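Side-chain contacts in membrane-bound lytic murein transglycosylase A (Burkholderia pseudomallei, PDB 6QK4), which probably cleaves the beta-1,4 linkage between N-acetylmuramic acid and N-acetylglucosamine in peptidoglycan, leaving a 1,6-anhydro bond on the muramic acid: residues G217-A220 against W221-N225; R80-F83 against E84-T88; R115-G119 against P120-A124; F92-N95 against D96-D100. All coordinates share one frame; numbering follows the deposited sequence.

How the contacts relate
From the N terminus the contacts come in series, and none nests in or crosses another. Contact 2 forms the end of helix 76-86 and its passage into strand 87-92. That strand runs straight into contact 4, which closes the loop leading to strand 101-114; the centres of these two lie about 25 Å apart. Contact 3 then turns the chain between strands 101-114 and 123-126, and contact 1 forms the last turns of helix 215-224. Contacts 1 and 3, centres about 20 Å apart, both belong to the MltA-specific insert, on the opposite side of the chain's centre from contacts 2 and 4. The centres of contacts 2 and 3 are about 50 Å apart.

Contact 1. Residues G217-A220 against W221-N225; sequences GIKA and WARAN
Residues Gly217 to Ala224 make up the C-terminal turns of an alpha-helix, 215-224, in the MltA-specific insert, and the contact is the i to i+4 pattern of that helix. Four backbone hydrogen bonds, each 2.9 Å, run from Trp221 N to Gly217 O, Ala222 N to Ile218 O, Arg223 N to Lys219 O and Ala224 N to Ala220 O. The first is almost straight, at 170°, and the last is the most bent, at 144°.

Among the side chains, Lys219 and Arg223 lie alongside each other and point the same way. Arg223 bends at its second and third torsions, which folds the guanidinium back along the helix, so that Lys219 O sits over one of its faces. Arg223 NH1 is 2.9 Å from Lys219 O, but the angle is too poor for a hydrogen bond. Arg223 NH2 packs 3.8 Å from Lys219 CB. The two charged ends remain apart, Lys219 NZ and Arg223 NH2 being 6.0 Å from each other, and the lysine ammonium forms a salt bridge with Asp326 and a hydrogen bond with Gln216.

Apolar packing faces the rest of the insert: Ile218 rests on helices 161-170 and 198-204, and Trp221 on Leu202 and Leu232. At the polar edge of the indole, Trp221 NE1 hydrogen-bonds to Glu207 OE1.

The helix ends at Asn225, whose side chain turns back over the indole. Its ND2 stands over the rim of one indole face and gives Trp221 O a 2.8 Å hydrogen bond, in the carbonyl plane and on a lone pair.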
loop_
_atom_site.group_PDB
_atom_site.type_symbol
_atom_site.label_atom_id
_atom_site.label_comp_id
_atom_site.label_asym_id
_atom_site.label_seq_id
_atom_site.Cartn_x
_atom_site.Cartn_y
_atom_site.Cartn_z
ATOM N N GLY A 217 2.390 -8.195 -16.469
ATOM C CA GLY A 217 2.237 -8.391 -17.915
ATOM C C GLY A 217 3.240 -7.567 -18.706
ATOM O O GLY A 217 3.752 -8.005 -19.755
ATOM N N ILE A 218 3.553 -6.371 -18.199
ATOM C CA ILE A 218 4.545 -5.523 -18.835
ATOM C C ILE A 218 5.926 -6.162 -18.724
ATOM O O ILE A 218 6.679 -6.234 -19.713
ATOM C CB ILE A 218 4.496 -4.120 -18.206
ATOM C CG1 ILE A 218 3.118 -3.465 -18.490
ATOM C CG2 ILE A 218 5.726 -3.264 -18.689
ATOM C CD1 ILE A 218 2.901 -2.166 -17.765
ATOM N N LYS A 219 6.265 -6.679 -17.535
ATOM C CA LYS A 219 7.528 -7.410 -17.387
ATOM C C LYS A 219 7.599 -8.575 -18.360
ATOM O O LYS A 219 8.674 -8.895 -18.882
ATOM C CB LYS A 219 7.693 -7.948 -15.965
ATOM C CG LYS A 219 8.075 -6.953 -14.893
ATOM C CD LYS A 219 8.578 -7.709 -13.649
ATOM C CE LYS A 219 8.619 -6.831 -12.425
ATOM N NZ LYS A 219 8.219 -7.507 -11.132
ATOM N N ALA A 220 6.469 -9.243 -18.603
ATOM C CA ALA A 220 6.517 -10.408 -19.471
ATOM C C ALA A 220 6.772 -9.972 -20.904
ATOM O O ALA A 220 7.636 -10.529 -21.602
ATOM C CB ALA A 220 5.219 -11.208 -19.350
ATOM N N TRP A 221 6.046 -8.942 -21.344
ATOM C CA TRP A 221 6.268 -8.371 -22.669
ATOM C C TRP A 221 7.711 -7.910 -22.852
ATOM O O TRP A 221 8.286 -8.078 -23.933
ATOM C CB TRP A 221 5.309 -7.208 -22.891
ATOM C CG TRP A 221 5.402 -6.635 -24.264
ATOM C CD1 TRP A 221 4.625 -6.953 -25.354
ATOM C CD2 TRP A 221 6.314 -5.623 -24.702
ATOM N NE1 TRP A 221 5.014 -6.203 -26.451
ATOM C CE2 TRP A 221 6.048 -5.381 -26.075
ATOM C CE3 TRP A 221 7.338 -4.902 -24.070
ATOM C CZ2 TRP A 221 6.766 -4.440 -26.813
ATOM C CZ3 TRP A 221 8.053 -3.971 -24.806
ATOM C CH2 TRP A 221 7.759 -3.747 -26.158
ATOM N N ALA A 222 8.290 -7.288 -21.823
ATOM C CA ALA A 222 9.687 -6.860 -21.871
ATOM C C ALA A 222 10.627 -8.052 -22.009
ATOM O O ALA A 222 11.599 -7.994 -22.776
ATOM C CB ALA A 222 10.027 -6.055 -20.614
ATOM N N ARG A 223 10.356 -9.128 -21.256
ATOM C CA ARG A 223 11.088 -10.386 -21.398
ATOM C C ARG A 223 11.025 -10.908 -22.826
ATOM O O ARG A 223 12.005 -11.465 -23.345
ATOM C CB ARG A 223 10.505 -11.430 -20.447
ATOM C CG ARG A 223 11.518 -12.376 -19.860
ATOM C CD ARG A 223 12.195 -11.717 -18.671
ATOM N NE ARG A 223 11.386 -11.786 -17.454
ATOM C CZ ARG A 223 10.844 -10.734 -16.841
ATOM N NH1 ARG A 223 11.013 -9.509 -17.328
ATOM N NH2 ARG A 223 10.133 -10.907 -15.736
ATOM N N ALA A 224 9.870 -10.747 -23.476
ATOM C CA ALA A 224 9.707 -11.215 -24.844
ATOM C C ALA A 224 10.377 -10.301 -25.865
ATOM O O ALA A 224 10.787 -10.779 -26.927
ATOM C CB ALA A 224 8.221 -11.351 -25.170
ATOM N N ASN A 225 10.496 -9.001 -25.574
ATOM C CA ASN A 225 10.950 -8.003 -26.548
ATOM C C ASN A 225 12.108 -7.184 -25.982
ATOM O O ASN A 225 12.039 -5.954 -25.918
ATOM C CB ASN A 225 9.791 -7.087 -26.947
ATOM C CG ASN A 225 8.588 -7.854 -27.514
ATOM O OD1 ASN A 225 8.384 -7.917 -28.731
ATOM N ND2 ASN A 225 7.795 -8.450 -26.628
#

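Contact 2. Residues R80-F83 against E84-T88; sequences RTFF and ETYFT
Phe82 and Tyr86, one helical turn apart, set their rings against each other at the end of helix 76-86, and Phe87, the first residue of the following strand, completes an aromatic cluster. The Phe82 and Tyr86 planes are near parallel, at 30°, but slid so far that they barely overlap. Tyr86 CB fills the hollow over the rim of one Phe82 face, and the closest ring carbons, Phe82 CD1 and Tyr86 CD1, are 3.5 Å apart. With CG anti to the backbone N (chi1 164°), the Phe82 ring swings along the helix toward these later residues. Phe82 CE2 lies 3.8 Å from Phe87 CE1, the two rings meeting obliquely. Phe83 runs beside Phe87 and turns a face to Phe82, whose CD2 stands over the centre of the Phe83 ring. Leu48 and Ala67 close round Phe82, while Leu302 and Phe304 pack on Phe83, tying the helix to strand 298-307.

On another side of the helix, Thr81 and Thr85 lie side by side. Thr85 grips Thr81 O twice, through N and, at 2.7 Å, through OG1; the two donors reach the oxygen from opposite faces of its carbonyl plane. Glu84 leans over Arg80, Glu84 OE2 lying 3.5 Å from Arg80 CG.

Although the two are oppositely charged, Arg80 NH1 and Glu84 OE2 are 5.1 Å apart. Arg80 instead bonds to the carbonyls of Trp36 and Asp39, and Glu84 OE2 to the indole N-H of Trp36, so both polar ends are bound to the loop around Trp36, which Arg80 also meets in a cation-pi contact.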
loop_
_atom_site.group_PDB
_atom_site.type_symbol
_atom_site.label_atom_id
_atom_site.label_comp_id
_atom_site.label_asym_id
_atom_site.label_seq_id
_atom_site.Cartn_x
_atom_site.Cartn_y
_atom_site.Cartn_z
ATOM N N ARG A 80 -10.297 -14.621 18.033
ATOM C CA ARG A 80 -11.689 -14.209 17.807
ATOM C C ARG A 80 -12.372 -13.949 19.151
ATOM O O ARG A 80 -13.066 -12.942 19.329
ATOM C CB ARG A 80 -12.464 -15.277 17.020
ATOM C CG ARG A 80 -13.848 -14.834 16.543
ATOM C CD ARG A 80 -14.469 -15.881 15.650
ATOM N NE ARG A 80 -13.728 -16.142 14.401
ATOM C CZ ARG A 80 -13.788 -15.370 13.301
ATOM N NH1 ARG A 80 -14.524 -14.233 13.275
ATOM N NH2 ARG A 80 -13.085 -15.725 12.224
ATOM N N THR A 81 -12.160 -14.848 20.111
ATOM C CA THR A 81 -12.771 -14.645 21.436
ATOM C C THR A 81 -12.282 -13.364 22.093
ATOM O O THR A 81 -13.057 -12.586 22.692
ATOM C CB THR A 81 -12.472 -15.865 22.287
ATOM O OG1 THR A 81 -13.150 -16.934 21.662
ATOM C CG2 THR A 81 -12.972 -15.651 23.717
ATOM N N PHE A 82 -10.995 -13.079 21.939
ATOM C CA PHE A 82 -10.465 -11.842 22.471
ATOM C C PHE A 82 -11.179 -10.633 21.881
ATOM O O PHE A 82 -11.498 -9.693 22.595
ATOM C CB PHE A 82 -8.949 -11.779 22.178
ATOM C CG PHE A 82 -8.363 -10.424 22.335
ATOM C CD1 PHE A 82 -7.976 -10.011 23.572
ATOM C CD2 PHE A 82 -8.153 -9.583 21.236
ATOM C CE1 PHE A 82 -7.409 -8.778 23.811
ATOM C CE2 PHE A 82 -7.588 -8.318 21.458
ATOM C CZ PHE A 82 -7.190 -7.909 22.746
ATOM N N PHE A 83 -11.266 -10.543 20.543
ATOM C CA PHE A 83 -11.860 -9.334 19.971
ATOM C C PHE A 83 -13.333 -9.201 20.405
ATOM O O PHE A 83 -13.805 -8.099 20.691
ATOM C CB PHE A 83 -11.725 -9.371 18.434
ATOM C CG PHE A 83 -10.341 -9.109 17.967
ATOM C CD1 PHE A 83 -9.798 -7.841 18.156
ATOM C CD2 PHE A 83 -9.583 -10.075 17.335
ATOM C CE1 PHE A 83 -8.482 -7.528 17.694
ATOM C CE2 PHE A 83 -8.277 -9.771 16.866
ATOM C CZ PHE A 83 -7.749 -8.513 17.063
ATOM N N GLU A 84 -14.037 -10.336 20.507
ATOM C CA GLU A 84 -15.465 -10.320 20.850
ATOM C C GLU A 84 -15.657 -9.922 22.299
ATOM O O GLU A 84 -16.663 -9.300 22.647
ATOM C CB GLU A 84 -16.098 -11.692 20.565
ATOM C CG GLU A 84 -16.251 -11.997 19.047
ATOM C CD GLU A 84 -16.886 -13.313 18.820
ATOM O OE1 GLU A 84 -17.244 -13.953 19.859
ATOM O OE2 GLU A 84 -17.014 -13.769 17.681
ATOM N N THR A 85 -14.661 -10.200 23.147
ATOM C CA THR A 85 -14.705 -9.973 24.583
ATOM C C THR A 85 -14.237 -8.575 24.965
ATOM O O THR A 85 -14.793 -7.970 25.890
ATOM C CB THR A 85 -13.811 -11.022 25.297
ATOM O OG1 THR A 85 -14.341 -12.335 25.102
ATOM C CG2 THR A 85 -13.656 -10.757 26.798
ATOM N N TYR A 86 -13.195 -8.042 24.297
ATOM C CA TYR A 86 -12.602 -6.791 24.734
ATOM C C TYR A 86 -13.073 -5.576 23.955
ATOM O O TYR A 86 -12.771 -4.450 24.376
ATOM C CB TYR A 86 -11.072 -6.891 24.686
ATOM C CG TYR A 86 -10.557 -7.678 25.866
ATOM C CD1 TYR A 86 -10.462 -9.070 25.818
ATOM C CD2 TYR A 86 -10.137 -7.019 27.024
ATOM C CE1 TYR A 86 -9.971 -9.813 26.956
ATOM C CE2 TYR A 86 -9.668 -7.746 28.129
ATOM C CZ TYR A 86 -9.594 -9.137 28.068
ATOM O OH TYR A 86 -9.121 -9.879 29.145
ATOM N N PHE A 87 -13.817 -5.769 22.846
ATOM C CA PHE A 87 -14.186 -4.644 22.002
ATOM C C PHE A 87 -15.644 -4.734 21.640
ATOM O O PHE A 87 -16.218 -5.828 21.574
ATOM C CB PHE A 87 -13.353 -4.615 20.641
ATOM C CG PHE A 87 -11.888 -4.351 20.854
ATOM C CD1 PHE A 87 -11.028 -5.396 21.164
ATOM C CD2 PHE A 87 -11.400 -3.064 20.737
ATOM C CE1 PHE A 87 -9.636 -5.157 21.443
ATOM C CE2 PHE A 87 -10.026 -2.765 21.005
ATOM C CZ PHE A 87 -9.121 -3.863 21.337
ATOM N N THR A 88 -16.233 -3.575 21.391
ATOM C CA THR A 88 -17.548 -3.474 20.797
ATOM C C THR A 88 -17.447 -2.912 19.383
ATOM O O THR A 88 -16.793 -1.875 19.193
ATOM C CB THR A 88 -18.442 -2.557 21.660
ATOM O OG1 THR A 88 -18.623 -3.186 22.951
ATOM C CG2 THR A 88 -19.852 -2.434 21.038
#

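Contact 3. Residues R115-G119 against P120-A124; sequences RVRRG and PYQYA
The Tyr121 ring has Pro120 CG over the centre of one face, while Arg118 CG meets its edge in plane, 3.9 Å from Tyr121 CD2. The aliphatic part of Arg118 and the tyrosine run side by side in the same direction, with the guanidinium and ring planes 67° apart. Arg118 CG occupies the position between the backbone N and the carbonyl carbon (chi1 70°), which brings the chain against the ring. The guanidinium goes on to a salt bridge with Asp178.

A second flat pair flanks the turn, one residue from each end. Gln122 OE1 sits at the edge of the Arg117 guanidinium and takes a 2.6 Å hydrogen bond from Arg117 NH1, along a lone pair of the amide oxygen, within its plane. The two planes are nearly perpendicular, 80° apart. Gln122 bends at its second torsion, which brings the other branch of the amide, NE2, to 2.6 Å from Gly119 O in an almost straight bond.

These side chains dress a type II' turn, Arg118 to Tyr121, in the loop joining strands 101-114 and 123-126 of the insert, closed by a single antiparallel bridge, Arg118 with Tyr121. Gly119 takes positive phi at the corner, a conformation that favours glycine. Tyr121 N bonds to Arg118 O at 2.8 Å, and the longer return bond, Arg118 N to Tyr121 O, is 3.3 Å. Gln122 and Tyr123 together face Val158 in a classic beta bulge.

The Gln122 amide thus works at both ends, accepting from a charged group and donating to a backbone carbonyl; this probably fixes its rotation and helps hold the turn together at the surface.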
loop_
_atom_site.group_PDB
_atom_site.type_symbol
_atom_site.label_atom_id
_atom_site.label_comp_id
_atom_site.label_asym_id
_atom_site.label_seq_id
_atom_site.Cartn_x
_atom_site.Cartn_y
_atom_site.Cartn_z
ATOM N N ARG A 115 25.077 -1.623 -4.352
ATOM C CA ARG A 115 25.696 -0.303 -4.385
ATOM C C ARG A 115 26.691 -0.141 -5.528
ATOM O O ARG A 115 27.067 0.996 -5.865
ATOM C CB ARG A 115 26.366 -0.016 -3.036
ATOM C CG ARG A 115 25.412 -0.054 -1.817
ATOM C CD ARG A 115 26.130 0.314 -0.508
ATOM N NE ARG A 115 25.174 0.427 0.597
ATOM C CZ ARG A 115 24.510 1.542 0.904
ATOM N NH1 ARG A 115 24.700 2.657 0.216
ATOM N NH2 ARG A 115 23.632 1.535 1.890
ATOM N N VAL A 116 27.117 -1.226 -6.171
ATOM C CA VAL A 116 27.979 -1.088 -7.332
ATOM C C VAL A 116 27.322 -1.812 -8.496
ATOM O O VAL A 116 26.549 -2.757 -8.306
ATOM C CB VAL A 116 29.408 -1.618 -7.083
ATOM C CG1 VAL A 116 29.924 -1.105 -5.765
ATOM C CG2 VAL A 116 29.433 -3.128 -7.125
ATOM N N ARG A 117 27.611 -1.345 -9.706
ATOM C CA ARG A 117 27.113 -2.020 -10.894
ATOM C C ARG A 117 27.841 -3.352 -11.081
ATOM O O ARG A 117 29.073 -3.378 -11.118
ATOM C CB ARG A 117 27.285 -1.122 -12.104
ATOM C CG ARG A 117 26.829 -1.832 -13.373
ATOM C CD ARG A 117 26.794 -0.957 -14.600
ATOM N NE ARG A 117 28.123 -0.868 -15.200
ATOM C CZ ARG A 117 28.598 -1.679 -16.153
ATOM N NH1 ARG A 117 27.847 -2.657 -16.647
ATOM N NH2 ARG A 117 29.835 -1.505 -16.628
ATOM N N ARG A 118 27.097 -4.461 -11.158
ATOM C CA ARG A 118 27.715 -5.783 -11.139
ATOM C C ARG A 118 26.641 -6.825 -11.382
ATOM O O ARG A 118 25.498 -6.636 -10.977
ATOM C CB ARG A 118 28.395 -6.072 -9.787
ATOM C CG ARG A 118 27.370 -6.262 -8.658
ATOM C CD ARG A 118 27.880 -6.975 -7.417
ATOM N NE ARG A 118 28.736 -6.100 -6.632
ATOM C CZ ARG A 118 28.971 -6.235 -5.332
ATOM N NH1 ARG A 118 28.408 -7.226 -4.647
ATOM N NH2 ARG A 118 29.779 -5.374 -4.721
ATOM N N GLY A 119 27.019 -7.941 -12.010
ATOM C CA GLY A 119 26.099 -9.047 -12.162
ATOM C C GLY A 119 24.769 -8.575 -12.725
ATOM O O GLY A 119 24.738 -7.816 -13.698
ATOM N N PRO A 120 23.650 -8.953 -12.090
ATOM C CA PRO A 120 22.342 -8.579 -12.652
ATOM C C PRO A 120 21.982 -7.124 -12.363
ATOM O O PRO A 120 21.060 -6.576 -12.994
ATOM C CB PRO A 120 21.374 -9.568 -11.973
ATOM C CG PRO A 120 22.005 -9.775 -10.582
ATOM C CD PRO A 120 23.523 -9.713 -10.839
ATOM N N TYR A 121 22.749 -6.461 -11.498
ATOM C CA TYR A 121 22.423 -5.115 -11.032
ATOM C C TYR A 121 22.933 -4.100 -12.052
ATOM O O TYR A 121 24.022 -3.543 -11.926
ATOM C CB TYR A 121 23.028 -4.908 -9.653
ATOM C CG TYR A 121 22.601 -5.997 -8.713
ATOM C CD1 TYR A 121 21.265 -6.132 -8.377
ATOM C CD2 TYR A 121 23.510 -6.913 -8.199
ATOM C CE1 TYR A 121 20.830 -7.120 -7.511
ATOM C CE2 TYR A 121 23.081 -7.923 -7.336
ATOM C CZ TYR A 121 21.741 -8.018 -6.994
ATOM O OH TYR A 121 21.277 -8.991 -6.125
ATOM N N GLN A 122 22.124 -3.833 -13.091
ATOM C CA GLN A 122 22.618 -3.016 -14.204
ATOM C C GLN A 122 21.831 -1.739 -14.507
ATOM O O GLN A 122 22.152 -1.055 -15.497
ATOM C CB GLN A 122 22.680 -3.849 -15.501
ATOM C CG GLN A 122 23.587 -5.085 -15.441
ATOM C CD GLN A 122 25.091 -4.758 -15.306
ATOM O OE1 GLN A 122 25.582 -3.743 -15.844
ATOM N NE2 GLN A 122 25.818 -5.615 -14.551
ATOM N N TYR A 123 20.819 -1.394 -13.704
ATOM C CA TYR A 123 19.889 -0.306 -14.009
ATOM C C TYR A 123 19.868 0.657 -12.837
ATOM O O TYR A 123 19.431 0.277 -11.759
ATOM C CB TYR A 123 18.481 -0.863 -14.254
ATOM C CG TYR A 123 18.513 -1.952 -15.284
ATOM C CD1 TYR A 123 18.510 -1.639 -16.622
ATOM C CD2 TYR A 123 18.571 -3.292 -14.917
ATOM C CE1 TYR A 123 18.539 -2.629 -17.578
ATOM C CE2 TYR A 123 18.645 -4.301 -15.888
ATOM C CZ TYR A 123 18.602 -3.956 -17.193
ATOM O OH TYR A 123 18.633 -4.955 -18.155
ATOM N N ALA A 124 20.298 1.901 -13.048
ATOM C CA ALA A 124 20.520 2.812 -11.925
ATOM C C ALA A 124 19.250 3.530 -11.486
ATOM O O ALA A 124 18.428 3.908 -12.323
ATOM C CB ALA A 124 21.546 3.885 -12.300
#

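Contact 4. Residues F92-N95 against D96-D100; sequences FANN and DGTLD
Asn94 and Thr98 reach across the loop toward each other, their side chains crossing at a slant. The Asn94 amide nitrogen, ND2, is 3.1 Å from Thr98 OG1 and donates to it, with the oxygen 18° out of the amide plane. The same ND2 makes weak bonds to Asp100 O, at 2.8 Å, and to Thr98 O. The other branch of the amide, OD1, takes the backbone N-H of Val316, so the group is held from both ends and its rotation is probably fixed.

Thr98 OG1 is placed between its backbone N and carbonyl carbon (chi1 60°), and from there it donates to Asp96 OD1 at 2.7 Å, on the syn side of the carboxylate. OG1 thus accepts from the amide and donates to the acid. Thr98 N approaches Asp96 OD1 on the anti side, 31° out of the carboxylate plane, at 3.0 Å: an Asx turn. It overlaps the end of a type I beta turn from Asn94 to Gly97, closed by Gly97 N to Asn94 O, and the two together reverse the chain between strands 87-92 and 101-114. Gly97 has positive phi and backbone angles that call for glycine. Asn94 N to Thr98 O, 2.9 Å, pairs the two arms.

Farther from the turn, Leu99 CD2 packs 3.6 Å from Ala93 CB. A water lies within hydrogen-bonding distance of both Phe92 O and Leu99 O. At the open end Asp100 starts off away from residues 92-95, and its OD1 forms a salt bridge with Arg340, on strand 336-346, while the Phe92 ring packs on Met341 and Leu343 of the same strand.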
loop_
_atom_site.group_PDB
_atom_site.type_symbol
_atom_site.label_atom_id
_atom_site.label_comp_id
_atom_site.label_asym_id
_atom_site.label_seq_id
_atom_site.Cartn_x
_atom_site.Cartn_y
_atom_site.Cartn_z
ATOM N N PHE A 92 -20.215 2.279 11.076
ATOM C CA PHE A 92 -19.671 3.619 10.832
ATOM C C PHE A 92 -20.281 4.209 9.572
ATOM O O PHE A 92 -20.214 3.588 8.494
ATOM C CB PHE A 92 -18.167 3.501 10.664
ATOM C CG PHE A 92 -17.446 4.818 10.528
ATOM C CD1 PHE A 92 -17.707 5.855 11.407
ATOM C CD2 PHE A 92 -16.486 4.985 9.540
ATOM C CE1 PHE A 92 -16.984 7.080 11.307
ATOM C CE2 PHE A 92 -15.803 6.218 9.416
ATOM C CZ PHE A 92 -16.043 7.250 10.304
ATOM N N ALA A 93 -20.901 5.382 9.698
ATOM C CA ALA A 93 -21.478 6.025 8.531
ATOM C C ALA A 93 -20.777 7.331 8.163
ATOM O O ALA A 93 -20.188 8.022 9.012
ATOM C CB ALA A 93 -22.967 6.297 8.756
ATOM N N ASN A 94 -20.871 7.666 6.878
ATOM C CA ASN A 94 -20.488 8.993 6.389
ATOM C C ASN A 94 -21.362 10.083 7.024
ATOM O O ASN A 94 -22.458 9.838 7.513
ATOM C CB ASN A 94 -20.646 9.046 4.871
ATOM C CG ASN A 94 -19.613 8.223 4.165
ATOM O OD1 ASN A 94 -18.420 8.415 4.399
ATOM N ND2 ASN A 94 -20.065 7.271 3.323
ATOM N N ASN A 95 -20.877 11.325 6.996
ATOM C CA ASN A 95 -21.686 12.353 7.676
ATOM C C ASN A 95 -23.004 12.631 6.951
ATOM O O ASN A 95 -23.956 13.155 7.568
ATOM C CB ASN A 95 -20.872 13.643 7.829
ATOM C CG ASN A 95 -19.859 13.546 8.986
ATOM O OD1 ASN A 95 -20.188 13.068 10.084
ATOM N ND2 ASN A 95 -18.620 13.987 8.732
ATOM N N ASP A 96 -23.137 12.204 5.692
ATOM C CA ASP A 96 -24.425 12.327 5.023
ATOM C C ASP A 96 -25.369 11.140 5.312
ATOM O O ASP A 96 -26.450 11.051 4.717
ATOM C CB ASP A 96 -24.211 12.521 3.525
ATOM C CG ASP A 96 -23.643 11.296 2.827
ATOM O OD1 ASP A 96 -23.504 10.225 3.437
ATOM O OD2 ASP A 96 -23.335 11.416 1.628
ATOM N N GLY A 97 -25.001 10.241 6.225
ATOM C CA GLY A 97 -25.822 9.089 6.579
ATOM C C GLY A 97 -25.573 7.809 5.769
ATOM O O GLY A 97 -26.021 6.726 6.184
ATOM N N THR A 98 -24.826 7.881 4.675
ATOM C CA THR A 98 -24.645 6.687 3.820
ATOM C C THR A 98 -23.610 5.765 4.450
ATOM O O THR A 98 -22.656 6.220 5.079
ATOM C CB THR A 98 -24.220 7.038 2.391
ATOM O OG1 THR A 98 -22.969 7.765 2.346
ATOM C CG2 THR A 98 -25.291 7.816 1.653
ATOM N N LEU A 99 -23.787 4.452 4.259
ATOM C CA LEU A 99 -22.813 3.501 4.802
ATOM C C LEU A 99 -21.773 3.076 3.779
ATOM O O LEU A 99 -20.677 2.709 4.190
ATOM C CB LEU A 99 -23.507 2.229 5.337
ATOM C CG LEU A 99 -24.496 2.499 6.523
ATOM C CD1 LEU A 99 -25.220 1.211 6.875
ATOM C CD2 LEU A 99 -23.666 2.930 7.737
ATOM N N ASP A 100 -22.038 3.254 2.472
ATOM C CA ASP A 100 -21.053 2.896 1.443
ATOM C C ASP A 100 -19.879 3.869 1.420
ATOM O O ASP A 100 -20.066 5.110 1.481
ATOM C CB ASP A 100 -21.681 2.944 0.021
ATOM C CG ASP A 100 -22.629 1.800 -0.258
ATOM O OD1 ASP A 100 -22.517 0.731 0.334
ATOM O OD2 ASP A 100 -23.461 1.999 -1.167
HETATM O O HOH W 1 -19.908 1.638 6.630
#